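Long-range contacts in RahU protein (Pseudomonas aeruginosa PAO1, PDB 6ZC2), which is an aegerolysin that interacts with the membrane sphingolipid ceramide phosphorylethanolamine: residues A[4-9]-A[122-127]; A[13-18]-A[52-57]; A[18-23]-A[76-81]; A[33-38]-A[59-64]. One frame throughout, in Å; residues are numbered along the deposited sequence. Where two conformers were deposited one is given.

Contact 1. Residues A[4-9]-A[122-127]; sequences AEWIAV and GTDIGE. With EDO (1,2-ethanediol), chain E.
Trp6 and Gly126 are joined by a nearly straight backbone hydrogen bond, Gly126 N to Trp6 O at 3.0 Å (175°). Gly126 O then accepts from Ala8 N, also at 3.0 Å. Two CA-H...O contacts accompany these bonds, from Ile7 CA to Gly126 O and from Glu127 CA to Ala8 O. The contacts made by the Trp6 ring are CH-pi. Its CG takes the crowded position between backbone N and carbonyl carbon (chi1 66°), which lays the indole along the neighbouring strand. Over one face of the Trp6 indole, Asp124 CB sits 3.6 Å from the five-membered-ring centroid and Gly126 CA 3.7 Å from the six-membered one, while the Asp124 carboxylate runs parallel to the ring, planes 1° apart. This is the parallel pairing of strands 6-13 and 126-134 within the mixed sheet of the aegerolysin fold, where 6-13 has antiparallel 58-63 as its other neighbour. Apolar packing occupies the Ile7 side: Ile7 CG1 meets Ile125 CG2 at 3.8 Å, the two side chains running alongside each other in one direction. Water donates to both Ala4 O and Asp124 OD1, bridging the two loops that lead into the strands. A 1,2-ethanediol, probably from the crystallisation liquor, clasps the Glu127 backbone: its O2 accepts from Glu127 N at 2.9 Å and its O1 donates to Glu127 O.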
loop_
_atom_site.group_PDB
_atom_site.type_symbol
_atom_site.label_atom_id
_atom_site.label_comp_id
_atom_site.label_asym_id
_atom_site.label_seq_id
_atom_site.Cartn_x
_atom_site.Cartn_y
_atom_site.Cartn_z
ATOM N N ALA A 4 13.722 4.299 -9.273
ATOM C CA ALA A 4 14.255 3.035 -8.770
ATOM C C ALA A 4 13.778 2.705 -7.360
ATOM O O ALA A 4 13.865 1.542 -6.947
ATOM C CB ALA A 4 15.784 3.036 -8.832
ATOM N N GLU A 5 13.297 3.690 -6.605
ATOM C CA GLU A 5 12.673 3.437 -5.310
ATOM C C GLU A 5 11.171 3.307 -5.545
ATOM O O GLU A 5 10.516 4.283 -5.919
ATOM C CB GLU A 5 12.980 4.582 -4.345
ATOM C CG GLU A 5 14.462 4.701 -3.973
ATOM C CD GLU A 5 15.289 5.430 -5.022
ATOM O OE1 GLU A 5 14.798 6.449 -5.552
ATOM O OE2 GLU A 5 16.428 4.994 -5.306
ATOM N N TRP A 6 10.627 2.104 -5.350
ATOM C CA TRP A 6 9.214 1.871 -5.621
ATOM C C TRP A 6 8.681 0.731 -4.763
ATOM O O TRP A 6 9.428 -0.157 -4.327
ATOM C CB TRP A 6 8.949 1.596 -7.113
ATOM C CG TRP A 6 9.551 0.300 -7.631
ATOM C CD1 TRP A 6 10.841 0.108 -8.054
ATOM C CD2 TRP A 6 8.890 -0.969 -7.786
ATOM N NE1 TRP A 6 11.024 -1.192 -8.453
ATOM C CE2 TRP A 6 9.847 -1.876 -8.294
ATOM C CE3 TRP A 6 7.591 -1.427 -7.540
ATOM C CZ2 TRP A 6 9.542 -3.210 -8.571
ATOM C CZ3 TRP A 6 7.291 -2.758 -7.810
ATOM C CH2 TRP A 6 8.264 -3.632 -8.327
ATOM N N ILE A 7 7.359 0.775 -4.542
ATOM C CA ILE A 7 6.582 -0.279 -3.900
ATOM C C ILE A 7 5.310 -0.467 -4.720
ATOM O O ILE A 7 4.783 0.483 -5.303
ATOM C CB ILE A 7 6.241 0.086 -2.427
ATOM C CG1 ILE A 7 5.557 -1.085 -1.697
ATOM C CG2 ILE A 7 5.372 1.351 -2.366
ATOM C CD1 ILE A 7 5.289 -0.830 -0.223
ATOM N N ALA A 8 4.812 -1.701 -4.769
ATOM C CA ALA A 8 3.502 -1.975 -5.349
ATOM C C ALA A 8 2.791 -2.941 -4.414
ATOM O O ALA A 8 3.298 -4.038 -4.158
ATOM C CB ALA A 8 3.622 -2.546 -6.767
ATOM N N VAL A 9 1.632 -2.528 -3.896
ATOM C CA VAL A 9 0.889 -3.289 -2.896
ATOM C C VAL A 9 -0.311 -3.946 -3.567
ATOM O O VAL A 9 -1.208 -3.253 -4.067
ATOM C CB VAL A 9 0.443 -2.395 -1.728
ATOM C CG1 VAL A 9 -0.195 -3.241 -0.641
ATOM C CG2 VAL A 9 1.624 -1.579 -1.192
ATOM N N GLY A 122 16.658 -3.828 -0.515
ATOM C CA GLY A 122 16.810 -3.480 -1.910
ATOM C C GLY A 122 16.717 -1.985 -2.139
ATOM O O GLY A 122 16.275 -1.217 -1.284
ATOM N N THR A 123 17.170 -1.559 -3.319
ATOM C CA THR A 123 16.868 -0.203 -3.762
ATOM C C THR A 123 15.366 0.057 -3.673
ATOM O O THR A 123 14.927 1.101 -3.170
ATOM C CB THR A 123 17.371 -0.013 -5.193
ATOM O OG1 THR A 123 18.793 -0.203 -5.230
ATOM C CG2 THR A 123 17.040 1.380 -5.688
ATOM N N ASP A 124 14.566 -0.909 -4.117
ATOM C CA ASP A 124 13.116 -0.854 -4.066
ATOM C C ASP A 124 12.586 -1.870 -3.059
ATOM O O ASP A 124 13.192 -2.925 -2.839
ATOM C CB ASP A 124 12.541 -1.220 -5.438
ATOM C CG ASP A 124 12.991 -2.592 -5.910
ATOM O OD1 ASP A 124 14.176 -2.728 -6.281
ATOM O OD2 ASP A 124 12.172 -3.538 -5.891
ATOM N N ILE A 125 11.437 -1.547 -2.457
ATOM C CA ILE A 125 10.673 -2.552 -1.725
ATOM C C ILE A 125 10.115 -3.591 -2.688
ATOM O O ILE A 125 10.141 -4.796 -2.410
ATOM C CB ILE A 125 9.557 -1.893 -0.890
ATOM C CG1 ILE A 125 10.148 -1.082 0.268
ATOM C CG2 ILE A 125 8.588 -2.953 -0.375
ATOM C CD1 ILE A 125 9.138 -0.188 0.980
ATOM N N GLY A 126 9.588 -3.139 -3.827
ATOM C CA GLY A 126 9.011 -4.051 -4.798
ATOM C C GLY A 126 7.581 -4.438 -4.448
ATOM O O GLY A 126 6.847 -3.690 -3.801
ATOM N N GLU A 127 7.185 -5.633 -4.894
ATOM C CA GLU A 127 5.813 -6.107 -4.731
ATOM C C GLU A 127 5.591 -6.681 -3.336
ATOM O O GLU A 127 6.333 -7.561 -2.887
ATOM C CB GLU A 127 5.491 -7.180 -5.778
ATOM C CG GLU A 127 5.470 -6.658 -7.207
ATOM C CD GLU A 127 4.970 -7.665 -8.235
ATOM O OE1 GLU A 127 4.915 -8.877 -7.932
ATOM O OE2 GLU A 127 4.635 -7.239 -9.362
HETATM C C1 EDO E . 9.501 -7.854 -3.750
HETATM O O1 EDO E . 8.583 -8.894 -3.380
HETATM C C2 EDO E . 9.980 -8.054 -5.189
HETATM O O2 EDO E . 9.077 -7.444 -6.124
HETATM O O HOH W 1 15.009 -0.704 -7.979
#

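Contact 2. Residues A[13-18]-A[52-57]; sequences VSKSIG and VQAGSP
Val13 packs against Val52 and Ala54 where the loop after strand 6-13 meets the edge strand 51-53 and the type II beta turn that follows it, Gln53 to Ser56. Its two methyls divide the work: Val13 CG2 reaches Val52 CG1 at 3.7 Å, and CG1, anti to the backbone N (chi1 176°), lies along Ala54. The Val13 backbone is tied across by two waters. One accepts from Val13 N and donates to Gln53 O; the other donates to Val13 O and accepts from Gly55 N. Ala54 CA also makes a CA-H...O contact with Val13 O at 3.3 Å. Ser14 closes the loop on itself. Its OG accepts from Ser16 N in an ST turn, and its carbonyl oxygen takes both Ile17 N and Gly18 N. From Lys15 the side-chain CG comes 4.1 Å from Ala54 CB. Gly18, with phi 88°, ends the loop and turns its oxygen back to the turn. There Gly18 O touches Gln53 CA through a CA-H...O contact and receives Ala54 N in an almost straight hydrogen bond of 2.9 Å (170°).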
loop_
_atom_site.group_PDB
_atom_site.type_symbol
_atom_site.label_atom_id
_atom_site.label_comp_id
_atom_site.label_asym_id
_atom_site.label_seq_id
_atom_site.Cartn_x
_atom_site.Cartn_y
_atom_site.Cartn_z
ATOM N N VAL A 13 -8.694 -8.950 -1.053
ATOM C CA VAL A 13 -9.844 -8.865 -0.155
ATOM C C VAL A 13 -10.457 -10.251 -0.008
ATOM O O VAL A 13 -10.802 -10.900 -1.003
ATOM C CB VAL A 13 -10.882 -7.863 -0.694
ATOM C CG1 VAL A 13 -12.134 -7.838 0.184
ATOM C CG2 VAL A 13 -10.257 -6.463 -0.824
ATOM N N SER A 14 -10.608 -10.702 1.230
ATOM C CA SER A 14 -11.237 -11.985 1.483
ATOM C C SER A 14 -12.746 -11.886 1.307
ATOM O O SER A 14 -13.352 -10.820 1.471
ATOM C CB SER A 14 -10.946 -12.440 2.911
ATOM O OG SER A 14 -11.607 -13.663 3.167
ATOM N N LYS A 15 -13.358 -13.021 0.972
ATOM C CA LYS A 15 -14.810 -13.085 0.990
ATOM C C LYS A 15 -15.385 -12.841 2.385
ATOM O O LYS A 15 -16.584 -12.574 2.499
ATOM C CB LYS A 15 -15.302 -14.414 0.403
ATOM C CG LYS A 15 -15.252 -14.429 -1.122
ATOM C CD LYS A 15 -16.012 -15.591 -1.736
ATOM C CE LYS A 15 -17.392 -15.161 -2.213
ATOM N NZ LYS A 15 -17.818 -15.894 -3.437
ATOM N N SER A 16 -14.567 -12.885 3.444
ATOM C CA SER A 16 -15.077 -12.491 4.753
ATOM C C SER A 16 -15.426 -11.004 4.829
ATOM O O SER A 16 -16.113 -10.605 5.778
ATOM C CB SER A 16 -14.122 -12.901 5.890
ATOM O OG SER A 16 -12.865 -12.249 5.808
ATOM N N ILE A 17 -14.992 -10.188 3.853
ATOM C CA ILE A 17 -15.270 -8.754 3.826
ATOM C C ILE A 17 -16.066 -8.337 2.593
ATOM O O ILE A 17 -16.971 -7.493 2.685
ATOM C CB ILE A 17 -13.982 -7.910 3.946
ATOM C CG1 ILE A 17 -13.191 -8.290 5.199
ATOM C CG2 ILE A 17 -14.329 -6.426 3.970
ATOM C CD1 ILE A 17 -11.876 -7.571 5.315
ATOM N N GLY A 18 -15.730 -8.880 1.424
ATOM C CA GLY A 18 -16.456 -8.563 0.200
ATOM C C GLY A 18 -15.956 -7.352 -0.578
ATOM O O GLY A 18 -15.581 -7.473 -1.754
ATOM N N VAL A 52 -12.027 -2.138 -3.668
ATOM C CA VAL A 52 -11.442 -3.403 -4.107
ATOM C C VAL A 52 -12.390 -4.537 -3.721
ATOM O O VAL A 52 -12.827 -4.626 -2.564
ATOM C CB VAL A 52 -10.033 -3.610 -3.518
ATOM C CG1 VAL A 52 -9.396 -4.882 -4.090
ATOM C CG2 VAL A 52 -9.146 -2.398 -3.798
ATOM N N GLN A 53 -12.709 -5.404 -4.691
ATOM C CA GLN A 53 -13.671 -6.486 -4.513
ATOM C C GLN A 53 -12.973 -7.824 -4.295
ATOM O O GLN A 53 -11.955 -8.125 -4.932
ATOM C CB GLN A 53 -14.585 -6.619 -5.736
ATOM C CG GLN A 53 -15.167 -5.308 -6.224
ATOM C CD GLN A 53 -16.068 -4.644 -5.199
ATOM O OE1 GLN A 53 -16.623 -5.305 -4.315
ATOM N NE2 GLN A 53 -16.217 -3.326 -5.309
ATOM N N ALA A 54 -13.550 -8.642 -3.415
ATOM C CA ALA A 54 -13.062 -10.004 -3.226
ATOM C C ALA A 54 -13.009 -10.743 -4.556
ATOM O O ALA A 54 -13.961 -10.705 -5.342
ATOM C CB ALA A 54 -13.979 -10.750 -2.259
ATOM N N GLY A 55 -11.887 -11.430 -4.797
ATOM C CA GLY A 55 -11.675 -12.184 -6.012
ATOM C C GLY A 55 -10.987 -11.425 -7.125
ATOM O O GLY A 55 -10.492 -12.058 -8.072
ATOM N N SER A 56 -10.905 -10.090 -7.033
ATOM C CA SER A 56 -10.315 -9.249 -8.075
ATOM C C SER A 56 -9.320 -8.269 -7.462
ATOM O O SER A 56 -9.607 -7.068 -7.355
ATOM C CB SER A 56 -11.406 -8.484 -8.833
ATOM O OG SER A 56 -12.224 -9.346 -9.600
ATOM N N PRO A 57 -8.132 -8.735 -7.067
ATOM C CA PRO A 57 -7.151 -7.826 -6.456
ATOM C C PRO A 57 -6.803 -6.646 -7.352
ATOM O O PRO A 57 -6.791 -6.749 -8.582
ATOM C CB PRO A 57 -5.925 -8.721 -6.235
ATOM C CG PRO A 57 -6.501 -10.087 -6.083
ATOM C CD PRO A 57 -7.695 -10.142 -7.011
HETATM O O HOH W 2 -9.237 -8.578 -3.930
HETATM O O HOH W 3 -9.365 -11.325 -3.534
#

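Contact 3. Residues A[18-23]-A[76-81]; sequences GTVGIR and FDCYDG
Strands 19-27 and 72-80 run antiparallel in the five-stranded sheet of the aegerolysin beta sandwich, and residues 19-23 and 76-80 form one end of that pairing, their short axes 146° apart. Two hydrogen-bonded pairs hold it. Gly21 and Tyr79 exchange N-H...O bonds, each 2.9 Å between N of one and O of the other. Arg23 and Asp77 also exchange two bonds, the shorter from Asp77 N to Arg23 O at 2.8 Å. Between them Ile22 faces Cys78 in a non-hydrogen-bonded pair. On the buried side, Ile22 CG2 approaches Phe76 CD1 obliquely at 3.9 Å, and Val20 CG1 rests on Cys78 CB at 3.8 Å. The other side carries Arg23 and Tyr79. The first torsion of the arginine (chi1 -53°) puts Arg23 CG 4.0 Å from Tyr79 CD1; a bend at chi2 (-69°) then folds the chain back along its own strand, so that one face of the guanidinium packs on Gly21 CA. Arg23 NH1 donates to Ile22 O at 2.8 Å from above the carbonyl plane. At the Thr19–Asp80 end, a water lies 2.7 Å from both Thr19 O and Asp80 OD1. Strand 51-53 flanks the other edge of 19-27, where Asn51 and the Met50 carbonyl receive the guanidinium; strand 83-92 follows beyond 72-80, and Ile22 and Phe76 both reach Ile60 of strand 58-63 in the opposing sheet.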
loop_
_atom_site.group_PDB
_atom_site.type_symbol
_atom_site.label_atom_id
_atom_site.label_comp_id
_atom_site.label_asym_id
_atom_site.label_seq_id
_atom_site.Cartn_x
_atom_site.Cartn_y
_atom_site.Cartn_z
ATOM N N GLY A 18 -15.730 -8.880 1.424
ATOM C CA GLY A 18 -16.456 -8.563 0.200
ATOM C C GLY A 18 -15.956 -7.352 -0.578
ATOM O O GLY A 18 -15.581 -7.473 -1.754
ATOM N N THR A 19 -15.962 -6.176 0.057
ATOM C CA THR A 19 -15.477 -4.936 -0.542
ATOM C C THR A 19 -14.657 -4.179 0.495
ATOM O O THR A 19 -15.084 -4.048 1.648
ATOM C CB THR A 19 -16.657 -4.033 -0.957
ATOM O OG1 THR A 19 -17.520 -4.734 -1.863
ATOM C CG2 THR A 19 -16.163 -2.743 -1.622
ATOM N N VAL A 20 -13.495 -3.663 0.084
ATOM C CA VAL A 20 -12.676 -2.787 0.917
ATOM C C VAL A 20 -12.558 -1.425 0.239
ATOM O O VAL A 20 -12.188 -1.339 -0.940
ATOM C CB VAL A 20 -11.285 -3.389 1.195
ATOM C CG1 VAL A 20 -10.354 -2.346 1.822
ATOM C CG2 VAL A 20 -11.429 -4.608 2.101
ATOM N N GLY A 21 -12.872 -0.363 0.983
ATOM C CA GLY A 21 -12.609 0.990 0.518
ATOM C C GLY A 21 -11.203 1.425 0.886
ATOM O O GLY A 21 -10.795 1.321 2.046
ATOM N N ILE A 22 -10.456 1.904 -0.110
ATOM C CA ILE A 22 -9.146 2.513 0.102
ATOM C C ILE A 22 -9.382 4.003 0.307
ATOM O O ILE A 22 -9.919 4.672 -0.581
ATOM C CB ILE A 22 -8.222 2.282 -1.107
ATOM C CG1 ILE A 22 -8.132 0.791 -1.468
ATOM C CG2 ILE A 22 -6.846 2.914 -0.855
ATOM C CD1 ILE A 22 -7.504 -0.080 -0.396
ATOM N N ARG A 23 -9.002 4.528 1.475
ATOM C CA ARG A 23 -9.284 5.918 1.822
ATOM C C ARG A 23 -8.042 6.555 2.433
ATOM O O ARG A 23 -7.128 5.866 2.894
ATOM C CB ARG A 23 -10.454 6.041 2.830
ATOM C CG ARG A 23 -11.749 5.334 2.418
ATOM C CD ARG A 23 -12.433 5.999 1.215
ATOM N NE ARG A 23 -13.605 5.229 0.801
ATOM C CZ ARG A 23 -13.686 4.437 -0.273
ATOM N NH1 ARG A 23 -12.684 4.307 -1.150
ATOM N NH2 ARG A 23 -14.812 3.772 -0.480
ATOM N N PHE A 76 -1.995 4.402 3.292
ATOM C CA PHE A 76 -3.415 4.429 2.959
ATOM C C PHE A 76 -4.185 3.636 4.012
ATOM O O PHE A 76 -3.637 2.732 4.654
ATOM C CB PHE A 76 -3.735 3.932 1.531
ATOM C CG PHE A 76 -3.317 2.506 1.257
ATOM C CD1 PHE A 76 -4.151 1.434 1.576
ATOM C CD2 PHE A 76 -2.090 2.240 0.656
ATOM C CE1 PHE A 76 -3.753 0.121 1.317
ATOM C CE2 PHE A 76 -1.690 0.937 0.401
ATOM C CZ PHE A 76 -2.522 -0.124 0.727
ATOM N N ASP A 77 -5.461 3.979 4.187
ATOM C CA ASP A 77 -6.341 3.270 5.108
ATOM C C ASP A 77 -7.237 2.297 4.342
ATOM O O ASP A 77 -7.570 2.509 3.169
ATOM C CB ASP A 77 -7.223 4.238 5.911
ATOM C CG ASP A 77 -6.446 5.069 6.913
ATOM O OD1 ASP A 77 -5.246 4.795 7.133
ATOM O OD2 ASP A 77 -7.047 6.021 7.461
ATOM N N CYS A 78 -7.636 1.226 5.033
ATOM C CA CYS A 78 -8.592 0.248 4.529
ATOM C C CYS A 78 -9.848 0.298 5.390
ATOM O O CYS A 78 -9.754 0.260 6.626
ATOM C CB CYS A 78 -7.988 -1.165 4.586
ATOM S SG CYS A 78 -6.541 -1.387 3.526
ATOM N N TYR A 79 -11.015 0.374 4.735
ATOM C CA TYR A 79 -12.312 0.450 5.402
ATOM C C TYR A 79 -13.253 -0.661 4.934
ATOM O O TYR A 79 -13.282 -1.017 3.751
ATOM C CB TYR A 79 -12.983 1.824 5.147
ATOM C CG TYR A 79 -12.554 2.888 6.132
ATOM C CD1 TYR A 79 -11.359 3.584 5.981
ATOM C CD2 TYR A 79 -13.331 3.165 7.245
ATOM C CE1 TYR A 79 -10.960 4.536 6.909
ATOM C CE2 TYR A 79 -12.943 4.108 8.184
ATOM C CZ TYR A 79 -11.761 4.794 8.010
ATOM O OH TYR A 79 -11.381 5.726 8.945
ATOM N N ASP A 80 -14.039 -1.193 5.875
ATOM C CA ASP A 80 -15.150 -2.110 5.607
ATOM C C ASP A 80 -16.418 -1.283 5.814
ATOM O O ASP A 80 -16.878 -1.113 6.948
ATOM C CB ASP A 80 -15.084 -3.274 6.592
ATOM C CG ASP A 80 -16.305 -4.182 6.531
ATOM O OD1 ASP A 80 -17.077 -4.118 5.548
ATOM O OD2 ASP A 80 -16.492 -4.978 7.480
ATOM N N GLY A 81 -16.966 -0.734 4.735
ATOM C CA GLY A 81 -18.037 0.240 4.916
ATOM C C GLY A 81 -17.552 1.412 5.756
ATOM O O GLY A 81 -16.485 1.983 5.498
HETATM O O HOH W 4 -17.466 -3.767 2.883
#

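Contact 4. Residues A[33-38]-A[59-64]; sequences YRYTNK and WIASCG. With EDO (1,2-ethanediol), chain K; EDO (1,2-ethanediol), chain C; EDO (1,2-ethanediol), chain G.
Tyr33 O and Ala61 N are both held by a single hydroxyl, O2 of a 1,2-ethanediol that donates to Tyr33 O at 2.7 Å and accepts from Ala61 N at 2.8 Å. The diol, probably from the crystallisation liquor, thus bridges strands 29-34 and 58-63 of the mixed sheet of the aegerolysin fold. A direct bond, Tyr33 N to Ala61 O at 3.0 Å, remains beside it. A water completes the bridge further out, accepting from Tyr35 N and donating to Trp59 O. Beyond this the chain curls over the sheet through a cis peptide between Tyr35 and Thr36, and aromatic side chains pack against the strand. Tyr35 makes an offset stack with the six-membered ring of Trp59, centroids 5.0 Å apart and planes at 26°, its CE2 coming over the indole face. Its CB and CD1 also touch Ala61 CB. Ala61 CB also lies over one face of the Tyr33 ring, 3.7 Å from its centroid, while Lys38 CG lies over the opposite face, toward its rim. The lysine chain, extended beyond CG, carries its amino group on to the Tyr3 carbonyl and a cation-pi contact with Trp6. The Tyr33 hydroxyl shares a hydrogen bond with O2 of another diol. Cys63 completes the surround: its sulfur approaches the same ring obliquely, Cys63 SG lying 3.7 Å from Tyr33 CD1 and 3.9 Å from Lys38 CG.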
loop_
_atom_site.group_PDB
_atom_site.type_symbol
_atom_site.label_atom_id
_atom_site.label_comp_id
_atom_site.label_asym_id
_atom_site.label_seq_id
_atom_site.Cartn_x
_atom_site.Cartn_y
_atom_site.Cartn_z
ATOM N N TYR A 33 1.279 5.848 -8.930
ATOM C CA TYR A 33 1.243 5.602 -10.364
ATOM C C TYR A 33 0.387 4.382 -10.679
ATOM O O TYR A 33 0.153 3.523 -9.828
ATOM C CB TYR A 33 2.643 5.468 -10.959
ATOM C CG TYR A 33 3.450 4.246 -10.575
ATOM C CD1 TYR A 33 4.228 4.231 -9.423
ATOM C CD2 TYR A 33 3.493 3.131 -11.406
ATOM C CE1 TYR A 33 5.018 3.127 -9.103
ATOM C CE2 TYR A 33 4.287 2.027 -11.101
ATOM C CZ TYR A 33 5.047 2.033 -9.949
ATOM O OH TYR A 33 5.849 0.955 -9.635
ATOM N N ARG A 34 -0.065 4.307 -11.931
ATOM C CA ARG A 34 -0.895 3.197 -12.398
ATOM C C ARG A 34 0.026 2.031 -12.739
ATOM O O ARG A 34 0.652 2.012 -13.803
ATOM C CB ARG A 34 -1.726 3.632 -13.602
ATOM C CG ARG A 34 -2.826 2.657 -13.977
ATOM C CD ARG A 34 -3.462 2.994 -15.327
ATOM N NE ARG A 34 -3.983 4.359 -15.378
ATOM C CZ ARG A 34 -5.190 4.719 -14.950
ATOM N NH1 ARG A 34 -6.010 3.815 -14.432
ATOM N NH2 ARG A 34 -5.577 5.984 -15.036
ATOM N N TYR A 35 0.122 1.062 -11.823
ATOM C CA TYR A 35 1.049 -0.058 -11.987
ATOM C C TYR A 35 0.800 -0.709 -13.347
ATOM O O TYR A 35 -0.349 -0.988 -13.693
ATOM C CB TYR A 35 0.785 -1.059 -10.850
ATOM C CG TYR A 35 1.914 -2.037 -10.571
ATOM C CD1 TYR A 35 3.216 -1.591 -10.370
ATOM C CD2 TYR A 35 1.668 -3.407 -10.476
ATOM C CE1 TYR A 35 4.254 -2.475 -10.119
ATOM C CE2 TYR A 35 2.704 -4.306 -10.218
ATOM C CZ TYR A 35 3.997 -3.828 -10.039
ATOM O OH TYR A 35 5.048 -4.686 -9.789
ATOM N N THR A 36 1.850 -0.923 -14.155
ATOM C CA THR A 36 3.270 -0.864 -13.827
ATOM C C THR A 36 4.008 0.354 -14.417
ATOM O O THR A 36 5.238 0.370 -14.444
ATOM C CB THR A 36 3.980 -2.124 -14.400
ATOM O OG1 THR A 36 3.718 -2.216 -15.807
ATOM C CG2 THR A 36 3.484 -3.403 -13.723
ATOM N N ASN A 37 3.269 1.370 -14.881
ATOM C CA ASN A 37 3.838 2.496 -15.633
ATOM C C ASN A 37 4.098 3.694 -14.717
ATOM O O ASN A 37 3.179 4.455 -14.393
ATOM C CB ASN A 37 2.907 2.880 -16.778
ATOM C CG ASN A 37 3.474 3.989 -17.633
ATOM O OD1 ASN A 37 4.610 4.425 -17.432
ATOM N ND2 ASN A 37 2.693 4.448 -18.599
ATOM N N LYS A 38 5.369 3.893 -14.347
ATOM C CA LYS A 38 5.736 4.970 -13.428
ATOM C C LYS A 38 5.483 6.369 -13.993
ATOM O O LYS A 38 5.406 7.327 -13.213
ATOM C CB LYS A 38 7.191 4.808 -12.976
ATOM C CG LYS A 38 7.420 3.540 -12.163
ATOM C CD LYS A 38 8.888 3.285 -11.843
ATOM C CE LYS A 38 9.065 1.894 -11.234
ATOM N NZ LYS A 38 10.498 1.520 -11.082
ATOM N N TRP A 59 -3.901 -3.125 -7.418
ATOM C CA TRP A 59 -2.581 -2.715 -6.952
ATOM C C TRP A 59 -2.518 -1.212 -6.687
ATOM O O TRP A 59 -3.015 -0.407 -7.480
ATOM C CB TRP A 59 -1.519 -3.080 -7.990
ATOM C CG TRP A 59 -1.305 -4.551 -8.173
ATOM C CD1 TRP A 59 -2.118 -5.431 -8.841
ATOM C CD2 TRP A 59 -0.193 -5.317 -7.693
ATOM N NE1 TRP A 59 -1.578 -6.693 -8.806
ATOM C CE2 TRP A 59 -0.395 -6.650 -8.113
ATOM C CE3 TRP A 59 0.955 -5.005 -6.951
ATOM C CZ2 TRP A 59 0.520 -7.670 -7.831
ATOM C CZ3 TRP A 59 1.856 -6.020 -6.662
ATOM C CH2 TRP A 59 1.635 -7.338 -7.105
ATOM N N ILE A 60 -1.882 -0.845 -5.573
ATOM C CA ILE A 60 -1.553 0.542 -5.246
ATOM C C ILE A 60 -0.038 0.662 -5.309
ATOM O O ILE A 60 0.673 0.013 -4.531
ATOM C CB ILE A 60 -2.084 0.925 -3.858
ATOM C CG1 ILE A 60 -3.610 0.800 -3.834
ATOM C CG2 ILE A 60 -1.651 2.334 -3.488
ATOM C CD1 ILE A 60 -4.205 0.866 -2.457
ATOM N N ALA A 61 0.464 1.483 -6.232
ATOM C CA ALA A 61 1.894 1.563 -6.497
ATOM C C ALA A 61 2.388 2.992 -6.313
ATOM O O ALA A 61 1.691 3.957 -6.656
ATOM C CB ALA A 61 2.230 1.070 -7.912
ATOM N N SER A 62 3.601 3.120 -5.774
ATOM C CA SER A 62 4.202 4.423 -5.532
ATOM C C SER A 62 5.702 4.344 -5.789
ATOM O O SER A 62 6.334 3.322 -5.501
ATOM C CB SER A 62 3.939 4.878 -4.088
ATOM O OG SER A 62 4.503 6.151 -3.811
ATOM N N CYS A 63 6.265 5.418 -6.341
ATOM C CA CYS A 63 7.698 5.481 -6.597
ATOM C C CYS A 63 8.203 6.882 -6.283
ATOM O O CYS A 63 7.425 7.827 -6.118
ATOM C CB CYS A 63 8.052 5.075 -8.037
ATOM S SG CYS A 63 7.394 6.173 -9.325
ATOM N N GLY A 64 9.524 7.013 -6.189
ATOM C CA GLY A 64 10.110 8.328 -6.060
ATOM C C GLY A 64 9.888 9.165 -7.304
ATOM O O GLY A 64 9.679 8.651 -8.407
HETATM C C1 EDO K . 8.046 -2.301 -12.316
HETATM O O1 EDO K . 7.126 -2.788 -13.302
HETATM C C2 EDO K . 7.367 -1.320 -11.366
HETATM O O2 EDO K . 6.526 -0.397 -12.073
HETATM C C1 EDO C . -3.819 3.106 -8.261
HETATM O O1 EDO C . -3.624 2.980 -9.677
HETATM C C2 EDO C . -2.566 3.713 -7.650
HETATM O O2 EDO C . -1.460 2.824 -7.817
HETATM C C1 EDO G . -4.205 -4.093 -11.751
HETATM O O1 EDO G . -2.940 -3.431 -11.628
HETATM C C2 EDO G . -5.320 -3.127 -11.372
HETATM O O2 EDO G . -5.100 -2.647 -10.039
HETATM O O HOH W 5 -2.219 0.609 -10.051
#

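From the N terminus, residues 4-9 begin the first long strand and pair in contact 1 with residues 122-127, closing a loop that encloses the other three contacts. The same strand leads into 13-18, which contact 2 fastens to 52-57; Gly18 is shared with contact 3, whose closing partner is 76-81. Contacts 2 and 3 cross along the chain, as do contacts 2 and 4, whereas contact 4, joining 33-38 to 59-64, nests inside contact 3. Contacts 1 and 4 are neighbours in the mixed sheet, linked by Tyr35 OH to Glu127 OE2. Contacts 2 and 3 reach the five-stranded sheet, and Ile60 packs contact 4 against contact 3 between the sheets.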